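Local coordinates for protein nonribosomal peptide synthase (Streptomyces sp. MJ635-86F5, PDB 5JJP) that activates aliphatic beta-amino acids by adenylation, probably with ATP as the nucleotide donor, at residues Arg261-Leu266 against Pro289-Gly294; Thr272-His275 against Leu280-Pro283; Ile301-Glu306 against Arg314-Leu319; Val223-Pro228 against Gly236-Thr241. All coordinates share one frame; numbering follows the deposited sequence.

Interaction 1 (Arg261-Leu266 against Pro289-Gly294)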
loop_
_atom_site.group_PDB
_atom_site.type_symbol
_atom_site.label_atom_id
_atom_site.label_comp_id
_atom_site.label_asym_id
_atom_site.label_seq_id
_atom_site.Cartn_x
_atom_site.Cartn_y
_atom_site.Cartn_z
ATOM N N ARG A 261 -9.506 9.427 -21.744
ATOM C CA ARG A 261 -9.912 10.073 -20.498
ATOM C C ARG A 261 -8.835 9.962 -19.431
ATOM O O ARG A 261 -8.644 10.882 -18.635
ATOM C CB ARG A 261 -11.209 9.463 -19.973
ATOM C CG ARG A 261 -12.449 10.301 -20.234
ATOM C CD ARG A 261 -13.660 9.379 -20.435
ATOM N NE ARG A 261 -14.389 8.840 -19.283
ATOM C CZ ARG A 261 -15.595 9.225 -18.864
ATOM N NH1 ARG A 261 -16.239 10.250 -19.417
ATOM N NH2 ARG A 261 -16.143 8.598 -17.829
ATOM N N PHE A 262 -8.118 8.849 -19.449
ATOM C CA PHE A 262 -7.053 8.622 -18.494
ATOM C C PHE A 262 -5.896 9.565 -18.805
ATOM O O PHE A 262 -5.376 10.230 -17.910
ATOM C CB PHE A 262 -6.563 7.164 -18.554
ATOM C CG PHE A 262 -5.366 6.901 -17.722
ATOM C CD1 PHE A 262 -5.387 7.172 -16.349
ATOM C CD2 PHE A 262 -4.216 6.352 -18.273
ATOM C CE1 PHE A 262 -4.287 6.915 -15.562
ATOM C CE2 PHE A 262 -3.104 6.115 -17.484
ATOM C CZ PHE A 262 -3.148 6.400 -16.125
ATOM N N LEU A 263 -5.481 9.579 -20.062
ATOM C CA LEU A 263 -4.378 10.440 -20.520
ATOM C C LEU A 263 -4.669 11.900 -20.315
ATOM O O LEU A 263 -3.808 12.615 -19.853
ATOM C CB LEU A 263 -3.994 10.131 -21.964
ATOM C CG LEU A 263 -3.450 8.703 -22.157
ATOM C CD1 LEU A 263 -3.413 8.284 -23.609
ATOM C CD2 LEU A 263 -2.068 8.551 -21.566
ATOM N N ALA A 264 -5.915 12.336 -20.514
ATOM C CA ALA A 264 -6.278 13.740 -20.279
ATOM C C ALA A 264 -6.177 14.070 -18.791
ATOM O O ALA A 264 -5.775 15.164 -18.410
ATOM C CB ALA A 264 -7.689 14.023 -20.751
ATOM N N PHE A 265 -6.533 13.093 -17.949
ATOM C CA PHE A 265 -6.472 13.271 -16.510
ATOM C C PHE A 265 -5.028 13.457 -16.064
ATOM O O PHE A 265 -4.771 14.260 -15.226
ATOM C CB PHE A 265 -7.124 12.071 -15.798
ATOM C CG PHE A 265 -7.235 12.234 -14.315
ATOM C CD1 PHE A 265 -8.177 13.073 -13.781
ATOM C CD2 PHE A 265 -6.391 11.525 -13.454
ATOM C CE1 PHE A 265 -8.277 13.234 -12.410
ATOM C CE2 PHE A 265 -6.503 11.667 -12.080
ATOM C CZ PHE A 265 -7.448 12.519 -11.561
ATOM N N LEU A 266 -4.095 12.708 -16.626
ATOM C CA LEU A 266 -2.695 12.873 -16.252
ATOM C C LEU A 266 -2.187 14.272 -16.586
ATOM O O LEU A 266 -1.373 14.801 -15.854
ATOM C CB LEU A 266 -1.782 11.841 -16.922
ATOM C CG LEU A 266 -2.113 10.362 -16.689
ATOM C CD1 LEU A 266 -1.014 9.500 -17.295
ATOM C CD2 LEU A 266 -2.291 10.010 -15.216
ATOM N N PRO A 289 -0.620 5.954 -28.887
ATOM C CA PRO A 289 0.789 6.183 -28.650
ATOM C C PRO A 289 1.221 7.645 -28.742
ATOM O O PRO A 289 2.148 8.020 -28.033
ATOM C CB PRO A 289 1.485 5.314 -29.711
ATOM C CG PRO A 289 0.484 5.128 -30.783
ATOM C CD PRO A 289 -0.858 5.172 -30.112
ATOM N N ASP A 290 0.577 8.460 -29.572
ATOM C CA ASP A 290 0.948 9.861 -29.662
ATOM C C ASP A 290 0.571 10.624 -28.420
ATOM O O ASP A 290 1.304 11.508 -27.990
ATOM C CB ASP A 290 0.290 10.540 -30.856
ATOM C CG ASP A 290 0.861 10.067 -32.188
ATOM O OD1 ASP A 290 2.027 9.609 -32.221
ATOM O OD2 ASP A 290 0.143 10.173 -33.210
ATOM N N LEU A 291 -0.572 10.301 -27.831
ATOM C CA LEU A 291 -0.938 10.956 -26.570
ATOM C C LEU A 291 -0.018 10.531 -25.410
ATOM O O LEU A 291 0.348 11.355 -24.557
ATOM C CB LEU A 291 -2.405 10.703 -26.249
ATOM C CG LEU A 291 -3.403 11.268 -27.293
ATOM C CD1 LEU A 291 -4.826 10.899 -26.903
ATOM C CD2 LEU A 291 -3.258 12.773 -27.420
ATOM N N VAL A 292 0.402 9.271 -25.407
ATOM C CA VAL A 292 1.358 8.795 -24.398
ATOM C C VAL A 292 2.654 9.594 -24.501
ATOM O O VAL A 292 3.140 10.145 -23.520
ATOM C CB VAL A 292 1.639 7.286 -24.551
ATOM C CG1 VAL A 292 2.818 6.862 -23.692
ATOM C CG2 VAL A 292 0.391 6.484 -24.203
ATOM N N ALA A 293 3.201 9.651 -25.705
ATOM C CA ALA A 293 4.382 10.467 -26.013
ATOM C C ALA A 293 4.229 11.906 -25.634
ATOM O O ALA A 293 5.204 12.575 -25.382
ATOM C CB ALA A 293 4.718 10.371 -27.515
ATOM N N GLY A 294 3.002 12.382 -25.572
ATOM C CA GLY A 294 2.730 13.788 -25.237
ATOM C C GLY A 294 2.532 14.094 -23.769
ATOM O O GLY A 294 2.226 15.241 -23.428
#
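Leu263 is the residue of 261-266 that reaches the second helix, and it meets Leu291 and Val292 there. Just before it, Phe262 turns to helix 282-287, whose Leu284 touches both Phe262 and Val292. Leu263 itself has CG anti to its own carbonyl carbon (chi1 -63°). This sets CG beside the backbone N and turns both methyls to the second helix, where they divide the work. Leu263 CD1 comes up against Leu291 at the root of that side chain, 3.7 Å from Leu291 CB. Leu263 CD2 turns to the next residue and lies 4.2 Å from Val292 CG2. The branches pass one another at a slant, with neither pair end on. Within the two segments the CA atoms are closest here, Leu263 CA 7.0 Å from Leu291 CA. Leu291 sits at the exposed margin, while Leu263 and Val292 are buried. Leu263 also touches Leu295, the residue just after 289-294. One turn further on, Leu266 reaches Leu295 too. The contact is purely apolar helix-to-helix packing. It is small, about 123 Å² in all. It belongs to a helical layer on one face of the six-stranded sheet, within the alpha-beta-alpha-beta-alpha sandwich of this adenylation enzyme.

Interaction 2 (Thr272-His275 against Leu280-Pro283)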
loop_
_atom_site.group_PDB
_atom_site.type_symbol
_atom_site.label_atom_id
_atom_site.label_comp_id
_atom_site.label_asym_id
_atom_site.label_seq_id
_atom_site.Cartn_x
_atom_site.Cartn_y
_atom_site.Cartn_z
ATOM N N THR A 272 3.246 13.856 -12.121
ATOM C CA THR A 272 4.681 13.598 -12.332
ATOM C C THR A 272 5.054 12.136 -12.192
ATOM O O THR A 272 6.058 11.707 -12.738
ATOM C CB THR A 272 5.555 14.386 -11.371
ATOM O OG1 THR A 272 5.271 14.001 -10.024
ATOM C CG2 THR A 272 5.290 15.911 -11.537
ATOM N N GLN A 273 4.252 11.354 -11.479
ATOM C CA GLN A 273 4.600 9.942 -11.291
ATOM C C GLN A 273 3.365 9.080 -11.347
ATOM O O GLN A 273 2.331 9.432 -10.785
ATOM C CB GLN A 273 5.317 9.763 -9.964
ATOM C CG GLN A 273 5.789 8.331 -9.703
ATOM C CD GLN A 273 6.622 8.227 -8.451
ATOM O OE1 GLN A 273 6.124 7.846 -7.411
ATOM N NE2 GLN A 273 7.880 8.643 -8.535
ATOM N N VAL A 274 3.443 8.003 -12.109
ATOM C CA VAL A 274 2.330 7.109 -12.222
ATOM C C VAL A 274 2.675 5.774 -11.557
ATOM O O VAL A 274 3.746 5.220 -11.780
ATOM C CB VAL A 274 1.919 6.849 -13.645
ATOM C CG1 VAL A 274 0.882 5.723 -13.674
ATOM C CG2 VAL A 274 1.323 8.077 -14.262
ATOM N N HIS A 275 1.777 5.316 -10.698
ATOM C CA HIS A 275 1.840 3.990 -10.095
ATOM C C HIS A 275 0.773 3.121 -10.736
ATOM O O HIS A 275 -0.378 3.544 -10.863
ATOM C CB HIS A 275 1.502 4.044 -8.590
ATOM C CG HIS A 275 2.520 4.740 -7.755
ATOM N ND1 HIS A 275 2.458 4.760 -6.383
ATOM C CD2 HIS A 275 3.625 5.435 -8.092
ATOM C CE1 HIS A 275 3.490 5.415 -5.904
ATOM N NE2 HIS A 275 4.197 5.872 -6.928
ATOM N N LEU A 280 -1.504 -1.781 -17.427
ATOM C CA LEU A 280 -2.093 -0.454 -17.543
ATOM C C LEU A 280 -1.729 0.216 -18.868
ATOM O O LEU A 280 -2.541 0.928 -19.456
ATOM C CB LEU A 280 -1.599 0.413 -16.387
ATOM C CG LEU A 280 -1.833 1.898 -16.502
ATOM C CD1 LEU A 280 -3.327 2.163 -16.490
ATOM C CD2 LEU A 280 -1.162 2.619 -15.338
ATOM N N TRP A 281 -0.480 0.050 -19.287
ATOM C CA TRP A 281 0.059 0.816 -20.410
ATOM C C TRP A 281 -0.233 0.206 -21.790
ATOM O O TRP A 281 -0.195 0.918 -22.772
ATOM C CB TRP A 281 1.573 0.993 -20.224
ATOM C CG TRP A 281 1.897 1.842 -19.010
ATOM C CD1 TRP A 281 2.234 1.396 -17.772
ATOM C CD2 TRP A 281 1.860 3.253 -18.926
ATOM N NE1 TRP A 281 2.432 2.447 -16.931
ATOM C CE2 TRP A 281 2.211 3.602 -17.622
ATOM C CE3 TRP A 281 1.574 4.261 -19.833
ATOM C CZ2 TRP A 281 2.261 4.907 -17.196
ATOM C CZ3 TRP A 281 1.657 5.593 -19.395
ATOM C CH2 TRP A 281 1.972 5.891 -18.101
ATOM N N ARG A 282 -0.528 -1.095 -21.844
ATOM C CA ARG A 282 -0.726 -1.794 -23.121
ATOM C C ARG A 282 -1.808 -1.169 -23.998
ATOM O O ARG A 282 -1.555 -0.872 -25.159
ATOM C CB ARG A 282 -0.994 -3.289 -22.925
ATOM C CG ARG A 282 0.265 -4.169 -23.003
ATOM C CD ARG A 282 0.002 -5.533 -23.672
ATOM N NE ARG A 282 -0.815 -6.417 -22.825
ATOM C CZ ARG A 282 -0.412 -7.047 -21.710
ATOM N NH1 ARG A 282 0.835 -6.942 -21.244
ATOM N NH2 ARG A 282 -1.285 -7.803 -21.048
ATOM N N PRO A 283 -3.015 -0.960 -23.458
ATOM C CA PRO A 283 -3.998 -0.215 -24.252
ATOM C C PRO A 283 -3.570 1.222 -24.650
ATOM O O PRO A 283 -4.046 1.760 -25.654
ATOM C CB PRO A 283 -5.225 -0.168 -23.329
ATOM C CG PRO A 283 -5.050 -1.302 -22.387
ATOM C CD PRO A 283 -3.578 -1.477 -22.207
#
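Apolar packing joins the two segments, with Val274 meeting both Leu280 and Trp281. Val274 CG1 is the branch that serves both. Val274 CG1 lies 3.9 Å from Trp281 CZ2 and 4.1 Å from Leu280 CD2. Val274 CB also comes near the indole, 4.1 Å from Trp281 CZ2. The valine approaches the ring obliquely. Leu280 CD2 also lies over one face of the Trp281 ring, toward its rim. The CG of Leu280 is anti to its backbone N (chi1 166°), which lets CD2 reach Val274, while CD1 turns to Phe262 of helix 259-268. The indole also touches Ile301 and Phe303 of the next strand, and Leu266 of helix 259-268 packs on Val274. This is the first half of a beta-alpha-beta crossover. The chain leaves strand 273-276, passes through 280-283 into helix 282-287, and later returns as the parallel neighbour strand 300-304. A side-chain hydrogen bond lies on the other face of strand 273-276, away from the indole. His275 NE2 donates to Gln273 OE1 at 2.8 Å, with an N-H...O angle of 153°. The oxygen sits in the plane of the imidazole, but the donor is tilted 28° from the carbonyl plane of the amide. Gln273 NE2 is itself bonded to Leu216 O and Ser300 OG. The amide is thus gripped at both ends, which fixes its rotation and helps to orient the His275 ring.

Interaction 3 (Ile301-Glu306 against Arg314-Leu319)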
loop_
_atom_site.group_PDB
_atom_site.type_symbol
_atom_site.label_atom_id
_atom_site.label_comp_id
_atom_site.label_asym_id
_atom_site.label_seq_id
_atom_site.Cartn_x
_atom_site.Cartn_y
_atom_site.Cartn_z
ATOM N N ILE A 301 7.622 6.504 -13.476
ATOM C CA ILE A 301 6.611 5.461 -13.406
ATOM C C ILE A 301 7.100 4.355 -12.488
ATOM O O ILE A 301 8.251 3.921 -12.579
ATOM C CB ILE A 301 6.351 4.841 -14.784
ATOM C CG1 ILE A 301 5.964 5.923 -15.804
ATOM C CG2 ILE A 301 5.253 3.803 -14.690
ATOM C CD1 ILE A 301 5.828 5.396 -17.242
ATOM N N LEU A 302 6.211 3.891 -11.637
ATOM C CA LEU A 302 6.475 2.796 -10.715
ATOM C C LEU A 302 5.508 1.663 -11.019
ATOM O O LEU A 302 4.272 1.904 -11.064
ATOM C CB LEU A 302 6.256 3.307 -9.317
ATOM C CG LEU A 302 6.387 2.339 -8.155
ATOM C CD1 LEU A 302 7.812 1.851 -8.060
ATOM C CD2 LEU A 302 5.997 2.968 -6.821
ATOM N N PHE A 303 6.035 0.497 -11.367
ATOM C CA PHE A 303 5.182 -0.715 -11.621
ATOM C C PHE A 303 5.300 -1.730 -10.550
ATOM O O PHE A 303 6.364 -1.907 -10.018
ATOM C CB PHE A 303 5.658 -1.639 -12.736
ATOM C CG PHE A 303 6.127 -0.985 -13.918
ATOM C CD1 PHE A 303 5.259 -0.206 -14.678
ATOM C CD2 PHE A 303 7.411 -1.208 -14.346
ATOM C CE1 PHE A 303 5.696 0.406 -15.839
ATOM C CE2 PHE A 303 7.854 -0.614 -15.506
ATOM C CZ PHE A 303 7.000 0.202 -16.254
ATOM N N SER A 304 4.261 -2.547 -10.430
ATOM C CA SER A 304 4.377 -3.782 -9.681
ATOM C C SER A 304 3.246 -4.703 -9.909
ATOM O O SER A 304 2.208 -4.317 -10.425
ATOM C CB SER A 304 4.310 -3.453 -8.207
ATOM O OG SER A 304 3.013 -2.992 -7.911
ATOM N N GLY A 305 3.431 -5.919 -9.406
ATOM C CA GLY A 305 2.320 -6.841 -9.154
ATOM C C GLY A 305 2.030 -7.740 -10.332
ATOM O O GLY A 305 0.984 -8.419 -10.371
ATOM N N GLU A 306 2.965 -7.770 -11.285
ATOM C CA GLU A 306 2.701 -8.434 -12.544
ATOM C C GLU A 306 3.975 -8.395 -13.377
ATOM O O GLU A 306 4.750 -7.447 -13.292
ATOM C CB GLU A 306 1.464 -7.765 -13.169
ATOM C CG GLU A 306 1.281 -7.794 -14.667
ATOM C CD GLU A 306 0.159 -6.850 -15.099
ATOM O OE1 GLU A 306 -0.924 -6.822 -14.461
ATOM O OE2 GLU A 306 0.360 -6.112 -16.085
ATOM N N ARG A 314 10.192 -1.732 -23.540
ATOM C CA ARG A 314 11.032 -1.050 -24.523
ATOM C C ARG A 314 10.220 -0.053 -25.348
ATOM O O ARG A 314 10.618 1.083 -25.571
ATOM C CB ARG A 314 11.683 -2.075 -25.472
ATOM C CG ARG A 314 12.807 -2.907 -24.875
ATOM C CD ARG A 314 13.665 -3.595 -25.952
ATOM N NE ARG A 314 14.754 -4.397 -25.392
ATOM C CZ ARG A 314 14.666 -5.684 -25.021
ATOM N NH1 ARG A 314 13.523 -6.355 -25.099
ATOM N NH2 ARG A 314 15.731 -6.322 -24.519
ATOM N N GLU A 315 9.053 -0.496 -25.779
ATOM C CA GLU A 315 8.145 0.350 -26.520
ATOM C C GLU A 315 7.795 1.574 -25.664
ATOM O O GLU A 315 7.914 2.727 -26.116
ATOM C CB GLU A 315 6.908 -0.457 -26.912
ATOM C CG GLU A 315 6.332 -0.131 -28.285
ATOM C CD GLU A 315 5.227 -1.108 -28.703
ATOM O OE1 GLU A 315 4.271 -0.657 -29.377
ATOM O OE2 GLU A 315 5.275 -2.299 -28.298
ATOM N N LEU A 316 7.433 1.325 -24.408
ATOM C CA LEU A 316 7.112 2.428 -23.454
ATOM C C LEU A 316 8.271 3.395 -23.211
ATOM O O LEU A 316 8.062 4.612 -23.308
ATOM C CB LEU A 316 6.592 1.894 -22.113
ATOM C CG LEU A 316 6.150 2.943 -21.075
ATOM C CD1 LEU A 316 4.914 3.695 -21.551
ATOM C CD2 LEU A 316 5.874 2.274 -19.721
ATOM N N GLN A 317 9.484 2.871 -22.968
ATOM C CA GLN A 317 10.669 3.740 -22.912
ATOM C C GLN A 317 10.814 4.602 -24.160
ATOM O O GLN A 317 11.147 5.789 -24.084
ATOM C CB GLN A 317 11.936 2.919 -22.782
ATOM C CG GLN A 317 12.110 2.243 -21.457
ATOM C CD GLN A 317 13.421 1.489 -21.362
ATOM O OE1 GLN A 317 13.748 0.639 -22.211
ATOM N NE2 GLN A 317 14.192 1.797 -20.326
ATOM N N GLY A 318 10.605 3.971 -25.311
ATOM C CA GLY A 318 10.649 4.644 -26.619
ATOM C C GLY A 318 9.690 5.805 -26.769
ATOM O O GLY A 318 10.043 6.850 -27.287
ATOM N N LEU A 319 8.480 5.647 -26.255
ATOM C CA LEU A 319 7.527 6.749 -26.263
ATOM C C LEU A 319 7.810 7.786 -25.174
ATOM O O LEU A 319 7.414 8.937 -25.322
ATOM C CB LEU A 319 6.107 6.223 -26.075
ATOM C CG LEU A 319 5.583 5.246 -27.121
ATOM C CD1 LEU A 319 4.270 4.622 -26.654
ATOM C CD2 LEU A 319 5.417 5.962 -28.451
#
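Ile301 has CG1 anti to its carbonyl carbon (chi1 -56°) and an extended second torsion (chi2 174°), and this sends CD1 out from the strand toward Leu316. On the helix, Leu316 has CG anti to its backbone N (chi1 -177°), which brings CD2 down to meet it. The two methyls meet tip to tip, Ile301 CD1 4.0 Å from Leu316 CD2. The same leucine methyl has a second partner in Phe303, two residues along the strand. Phe303 and Leu316 approach from opposite directions, and the ring offers its rim. Leu316 CD2 lies near the ring plane, 4.2 Å from Phe303 CZ. One methyl thus meets both an aliphatic tip and an aromatic edge, in directions roughly at right angles to each other. All three residues are buried and the contact is wholly apolar. Strand 300-304 and helix 310-319 are the first two elements of a beta-alpha-beta unit completed by strand 324-329. On the strand side, Phe308 stacks edge-to-face with Phe303. On the helix side, Ile285 touches Leu316, so Leu316 meets both the sheet and the neighbouring helix 282-287.

Interaction 4 (Val223-Pro228 against Gly236-Thr241)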
loop_
_atom_site.group_PDB
_atom_site.type_symbol
_atom_site.label_atom_id
_atom_site.label_comp_id
_atom_site.label_asym_id
_atom_site.label_seq_id
_atom_site.Cartn_x
_atom_site.Cartn_y
_atom_site.Cartn_z
ATOM N N VAL A 223 1.286 12.238 -7.559
ATOM C CA VAL A 223 1.329 10.794 -7.848
ATOM C C VAL A 223 -0.033 10.281 -8.197
ATOM O O VAL A 223 -0.972 10.399 -7.404
ATOM C CB VAL A 223 1.838 10.037 -6.656
ATOM C CG1 VAL A 223 1.914 8.528 -6.950
ATOM C CG2 VAL A 223 3.212 10.591 -6.268
ATOM N N ALA A 224 -0.166 9.751 -9.413
ATOM C CA ALA A 224 -1.368 9.110 -9.825
ATOM C C ALA A 224 -1.325 7.678 -9.283
ATOM O O ALA A 224 -0.499 6.890 -9.708
ATOM C CB ALA A 224 -1.462 9.083 -11.323
ATOM N N VAL A 225 -2.254 7.338 -8.400
ATOM C CA VAL A 225 -2.443 5.951 -7.896
ATOM C C VAL A 225 -3.597 5.284 -8.683
ATOM O O VAL A 225 -4.746 5.635 -8.568
ATOM C CB VAL A 225 -2.756 6.007 -6.405
ATOM C CG1 VAL A 225 -2.956 4.592 -5.818
ATOM C CG2 VAL A 225 -1.659 6.746 -5.652
ATOM N N THR A 226 -3.280 4.366 -9.564
ATOM C CA THR A 226 -4.280 3.784 -10.401
ATOM C C THR A 226 -4.990 2.584 -9.764
ATOM O O THR A 226 -6.063 2.221 -10.180
ATOM C CB THR A 226 -3.663 3.323 -11.718
ATOM O OG1 THR A 226 -2.644 2.381 -11.452
ATOM C CG2 THR A 226 -3.077 4.540 -12.481
ATOM N N SER A 227 -4.376 1.957 -8.796
ATOM C CA SER A 227 -4.903 0.705 -8.289
ATOM C C SER A 227 -6.069 0.987 -7.322
ATOM O O SER A 227 -6.071 1.993 -6.591
ATOM C CB SER A 227 -3.780 -0.190 -7.750
ATOM O OG SER A 227 -3.620 0.050 -6.394
ATOM N N PRO A 228 -7.118 0.160 -7.378
ATOM C CA PRO A 228 -8.334 0.370 -6.553
ATOM C C PRO A 228 -8.071 0.202 -5.071
ATOM O O PRO A 228 -7.079 -0.413 -4.684
ATOM C CB PRO A 228 -9.280 -0.735 -7.007
ATOM C CG PRO A 228 -8.745 -1.223 -8.318
ATOM C CD PRO A 228 -7.250 -1.015 -8.258
ATOM N N GLY A 236 -0.679 1.613 -0.022
ATOM C CA GLY A 236 0.768 1.819 -0.033
ATOM C C GLY A 236 1.215 3.089 -0.787
ATOM O O GLY A 236 2.106 3.806 -0.321
ATOM N N GLY A 237 0.630 3.309 -1.963
ATOM C CA GLY A 237 1.014 4.385 -2.842
ATOM C C GLY A 237 0.602 5.687 -2.253
ATOM O O GLY A 237 1.357 6.669 -2.267
ATOM N N ILE A 238 -0.579 5.705 -1.672
ATOM C CA ILE A 238 -1.082 6.913 -1.084
ATOM C C ILE A 238 -0.268 7.210 0.127
ATOM O O ILE A 238 0.153 8.374 0.332
ATOM C CB ILE A 238 -2.544 6.789 -0.707
ATOM C CG1 ILE A 238 -3.410 6.737 -1.973
ATOM C CG2 ILE A 238 -2.992 7.960 0.159
ATOM C CD1 ILE A 238 -4.879 6.526 -1.666
ATOM N N ALA A 239 -0.006 6.172 0.916
ATOM C CA ALA A 239 0.753 6.329 2.193
ATOM C C ALA A 239 2.145 6.824 1.967
ATOM O O ALA A 239 2.605 7.710 2.643
ATOM C CB ALA A 239 0.801 5.039 2.992
ATOM N N LEU A 240 2.809 6.246 0.989
ATOM C CA LEU A 240 4.168 6.632 0.745
ATOM C C LEU A 240 4.211 8.077 0.190
ATOM O O LEU A 240 5.111 8.821 0.507
ATOM C CB LEU A 240 4.819 5.664 -0.216
ATOM C CG LEU A 240 6.226 6.063 -0.672
ATOM C CD1 LEU A 240 7.215 6.090 0.483
ATOM C CD2 LEU A 240 6.700 5.162 -1.784
ATOM N N THR A 241 3.246 8.422 -0.658
ATOM C CA THR A 241 3.174 9.714 -1.250
ATOM C C THR A 241 3.027 10.783 -0.135
ATOM O O THR A 241 3.729 11.779 -0.142
ATOM C CB THR A 241 2.000 9.802 -2.228
ATOM O OG1 THR A 241 2.214 8.923 -3.343
ATOM C CG2 THR A 241 1.822 11.278 -2.731
#
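Gly237 O is gripped twice by Thr241, the residue that also packs on Val223. Thr241 OG1 donates to Gly237 O at 2.6 Å, and Thr241 N makes the usual helical bond to Gly237 O at 3.0 Å. The two donors reach the carbonyl from opposite faces of its plane. OG1 can bend back in this way because it is anti to the carbonyl carbon of Thr241 (chi1 -65°). The hydroxyl also rests against the strand, with Val223 CB and Val223 CG2 both 3.5 Å from Thr241 OG1. The two side chains run past each other in opposite directions, and Thr241 CG2 adds a methyl contact, 3.9 Å from Val223 CG2. A valine in place of Thr241 has no hydroxyl, so the Gly237 carbonyl would probably lose that second donor and keep only the backbone bond of the helix. Further along, Val225 CG2 lies 4.1 Å from Ile238 CG1, the side chains crossing at about a right angle. The same methyl rests on Gly237, which has no side chain to hold it off. The strand and helix axes approach to 8.9 Å and run nearly antiparallel (160°), within the beta-alpha-beta unit of strand 222-225, helix 232-243 and strand 247-250. Because the hydroxyl gives its proton to Gly237 O, it can probably sit against valine carbons with no acceptor supplied by the strand.

In the fold
Interactions 2, 3 and 4 share the six-stranded sheet, and interaction 1 lies further out. Strand 273-276 stands between strands 222-225 and 300-304, so interaction 2 touches both 3 and 4, which do not touch each other. Interaction 4 is deepest, about 7 Å from the chain centre to its own centre. Interaction 1 is outermost, its centre about 25 Å from the chain centre, and has an exposed leucine. Helix 259-268 of interaction 1 packs on the same sheet face as Val274, while helix 232-243 of interaction 4 covers the opposite one. Interactions 1 to 3 are apolar across their segments. Interaction 4 alone sets a hydroxyl against the strand.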